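Local structure of putative two-component sensor histidine kinase protein (Sinorhizobium meliloti, 3HCY) at residues Thr110-Asp113 / Arg114-Phe118. The protein is probably a light-sensing histidine kinase that autophosphorylates with ATP in two-component signalling, the part described here being its GAF domain. Sequence-based numbering, arbitrary orientation.
Sequences TYYD and RPHRF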
ATOM      1  N   THR A 110      -9.797   8.921   6.385  1.00 20.10           N
ATOM      2  CA  THR A 110      -9.971   8.218   7.634  1.00 20.08           C
ATOM      3  C   THR A 110     -10.904   9.088   8.445  1.00 20.11           C
ATOM      4  O   THR A 110     -10.781  10.291   8.424  1.00 20.21           O
ATOM      5  CB  THR A 110      -8.674   8.133   8.368  1.00 20.03           C
ATOM      6  OG1 THR A 110      -8.124   9.456   8.404  1.00 21.42           O
ATOM      7  CG2 THR A 110      -7.727   7.182   7.671  1.00 15.94           C
ATOM      8  N   TYR A 111     -11.832   8.462   9.139  1.00 20.45           N
ATOM      9  CA  TYR A 111     -12.834   9.144   9.942  1.00 20.79           C
ATOM     10  C   TYR A 111     -12.691   8.621  11.370  1.00 21.16           C
ATOM     11  O   TYR A 111     -12.355   7.441  11.578  1.00 20.99           O
ATOM     12  CB  TYR A 111     -14.234   8.822   9.429  1.00 20.46           C
ATOM     13  CG  TYR A 111     -14.471   9.165   7.983  1.00 22.23           C
ATOM     14  CD1 TYR A 111     -14.740  10.469   7.590  1.00 23.99           C
ATOM     15  CD2 TYR A 111     -14.465   8.185   6.988  1.00 25.16           C
ATOM     16  CE1 TYR A 111     -14.983  10.800   6.240  1.00 25.00           C
ATOM     17  CE2 TYR A 111     -14.710   8.518   5.630  1.00 24.32           C
ATOM     18  CZ  TYR A 111     -14.969   9.815   5.287  1.00 24.48           C
ATOM     19  OH  TYR A 111     -15.183  10.170   3.993  1.00 27.48           O
ATOM     20  N   TYR A 112     -12.920   9.489  12.341  1.00 21.75           N
ATOM     21  CA  TYR A 112     -12.927   9.094  13.741  1.00 23.01           C
ATOM     22  C   TYR A 112     -14.181   9.649  14.392  1.00 24.00           C
ATOM     23  O   TYR A 112     -14.471  10.851  14.250  1.00 24.41           O
ATOM     24  CB  TYR A 112     -11.712   9.643  14.466  1.00 23.02           C
ATOM     25  CG  TYR A 112     -10.406   9.071  13.970  1.00 24.59           C
ATOM     26  CD1 TYR A 112      -9.762   8.053  14.661  1.00 24.55           C
ATOM     27  CD2 TYR A 112      -9.804   9.568  12.815  1.00 26.05           C
ATOM     28  CE1 TYR A 112      -8.562   7.560  14.239  1.00 25.89           C
ATOM     29  CE2 TYR A 112      -8.609   9.054  12.368  1.00 27.51           C
ATOM     30  CZ  TYR A 112      -7.988   8.055  13.084  1.00 28.52           C
ATOM     31  OH  TYR A 112      -6.783   7.537  12.617  1.00 33.59           O
ATOM     32  N   ASP A 113     -14.917   8.781  15.088  1.00 24.48           N
ATOM     33  CA  ASP A 113     -16.183   9.146  15.720  1.00 25.28           C
ATOM     34  C   ASP A 113     -16.020  10.103  16.957  1.00 25.83           C
ATOM     35  O   ASP A 113     -16.988  10.658  17.456  1.00 25.47           O
ATOM     36  CB  ASP A 113     -16.899   7.870  16.180  1.00 25.48           C
ATOM     37  CG  ASP A 113     -17.277   6.958  15.053  1.00 25.94           C
ATOM     38  OD1 ASP A 113     -17.484   7.504  13.953  1.00 26.64           O
ATOM     39  OD2 ASP A 113     -17.386   5.715  15.295  1.00 24.66           O
ATOM     40  N   ARG A 114     -14.816  10.243  17.490  1.00 26.86           N
ATOM     41  CA  ARG A 114     -14.546  11.245  18.542  1.00 28.40           C
ATOM     42  C   ARG A 114     -13.273  11.966  18.110  1.00 28.56           C
ATOM     43  O   ARG A 114     -12.535  11.491  17.234  1.00 28.55           O
ATOM     44  CB  ARG A 114     -14.421  10.649  19.960  1.00 27.90           C
ATOM     45  CG  ARG A 114     -13.212   9.742  20.134  1.00 33.46           C
ATOM     46  CD  ARG A 114     -13.095   9.038  21.518  1.00 39.77           C
ATOM     47  NE  ARG A 114     -11.898   8.193  21.704  1.00 43.74           N
ATOM     48  CZ  ARG A 114     -11.761   6.918  21.293  1.00 47.45           C
ATOM     49  NH1 ARG A 114     -12.737   6.286  20.608  1.00 50.19           N
ATOM     50  NH2 ARG A 114     -10.626   6.254  21.552  1.00 46.34           N
ATOM     51  N   PRO A 115     -13.039  13.151  18.677  1.00 29.09           N
ATOM     52  CA  PRO A 115     -11.857  13.929  18.335  1.00 28.97           C
ATOM     53  C   PRO A 115     -10.573  13.130  18.304  1.00 28.84           C
ATOM     54  O   PRO A 115     -10.425  12.140  19.016  1.00 27.44           O
ATOM     55  CB  PRO A 115     -11.801  14.957  19.448  1.00 28.67           C
ATOM     56  CG  PRO A 115     -13.236  15.225  19.761  1.00 28.64           C
ATOM     57  CD  PRO A 115     -13.982  13.935  19.503  1.00 29.05           C
ATOM     58  N   HIS A 116      -9.646  13.591  17.481  1.00 29.52           N
ATOM     59  CA  HIS A 116      -8.444  12.837  17.242  1.00 30.74           C
ATOM     60  C   HIS A 116      -7.264  13.708  16.730  1.00 31.60           C
ATOM     61  O   HIS A 116      -7.352  14.349  15.684  1.00 32.49           O
ATOM     62  CB  HIS A 116      -8.790  11.707  16.258  1.00 30.90           C
ATOM     63  CG  HIS A 116      -7.647  10.814  15.940  1.00 30.61           C
ATOM     64  ND1 HIS A 116      -6.713  11.131  14.975  1.00 32.56           N
ATOM     65  CD2 HIS A 116      -7.287   9.613  16.436  1.00 29.56           C
ATOM     66  CE1 HIS A 116      -5.824  10.158  14.891  1.00 31.39           C
ATOM     67  NE2 HIS A 116      -6.147   9.227  15.770  1.00 30.80           N
ATOM     68  N   ARG A 117      -6.180  13.739  17.501  1.00 31.97           N
ATOM     69  CA  ARG A 117      -4.855  14.236  17.061  1.00 32.96           C
ATOM     70  C   ARG A 117      -4.055  13.233  16.199  1.00 31.79           C
ATOM     71  O   ARG A 117      -3.965  12.047  16.493  1.00 30.31           O
ATOM     72  CB  ARG A 117      -4.031  14.587  18.293  1.00 33.70           C
ATOM     73  CG  ARG A 117      -3.573  13.316  19.064  1.00 38.83           C
ATOM     74  CD  ARG A 117      -4.611  12.051  19.043  1.00 44.05           C
ATOM     75  NE  ARG A 117      -5.852  12.265  19.830  1.00 47.72           N
ATOM     76  CZ  ARG A 117      -6.885  11.411  19.939  1.00 50.50           C
ATOM     77  NH1 ARG A 117      -6.918  10.241  19.292  1.00 51.97           N
ATOM     78  NH2 ARG A 117      -7.924  11.757  20.700  1.00 51.86           N
ATOM     79  N   PHE A 118      -3.435  13.715  15.154  1.00 31.59           N
ATOM     80  CA  PHE A 118      -2.849  12.780  14.228  1.00 32.39           C
ATOM     81  C   PHE A 118      -1.367  12.584  14.514  1.00 32.87           C
ATOM     82  O   PHE A 118      -0.562  13.475  14.291  1.00 33.32           O
ATOM     83  CB  PHE A 118      -3.118  13.199  12.780  1.00 32.03           C
ATOM     84  CG  PHE A 118      -4.589  13.161  12.403  1.00 31.70           C
ATOM     85  CD1 PHE A 118      -5.495  14.080  12.947  1.00 32.49           C
ATOM     86  CD2 PHE A 118      -5.077  12.201  11.526  1.00 29.12           C
ATOM     87  CE1 PHE A 118      -6.846  14.041  12.583  1.00 32.20           C
ATOM     88  CE2 PHE A 118      -6.429  12.165  11.169  1.00 28.09           C
ATOM     89  CZ  PHE A 118      -7.302  13.065  11.671  1.00 29.25           C
TER
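Tyr112 and His116 lay their rings face to face where the chain turns out of strand 104-112, bringing together side chains four residues apart. The ring centroids are 3.6 Å apart and the planes differ by 16°, close to parallel. The two rings overlap almost fully: His116 CD2 sits above the rim of the tyrosine face, 3.3 Å from Tyr112 CE1, and the imidazole runs on past NE2 and CE1 toward the phenol end. His116 CB extends the contact toward the root of the tyrosine, making a CH-pi contact 4.2 Å from the centroid of the Tyr112 ring. Because CG of His116 stands anti to the backbone N (chi1 -178°), the imidazole is directed back across the turn at the strand.

Phe118 closes the aromatic cluster. Its ring is steeply inclined to that of Tyr112, at 84°, and CE2 of Phe118 lies 4.0 Å from CE2 of Tyr112. One face of Phe118 receives ND1 of His116 over its centre, 3.6 Å above the ring plane. Thr110 OG1, at the ring edge, is a more distant neighbour, 4.2 Å from Phe118 CE2.

The bend itself, Asp113 and Arg114, is exposed and much looser. CB of Arg114 lies against the carbonyl of Asp113, the preceding residue, while the rest of its side chain stretches away, extended from CG to NE. Asp113 likewise turns its carboxylate from the loop, and OD1 forms a salt bridge with Arg23.

The cluster lies in the short connection from strand 104-112, the middle strand of the antiparallel GAF sheet, to helix 120-146. Tyr112 and His116 touch Glu122 of that helix and Ala92 of adjacent strand 92-99, while Phe118 packs on Ile123 and meets the ring of Phe68 in strand 67-69.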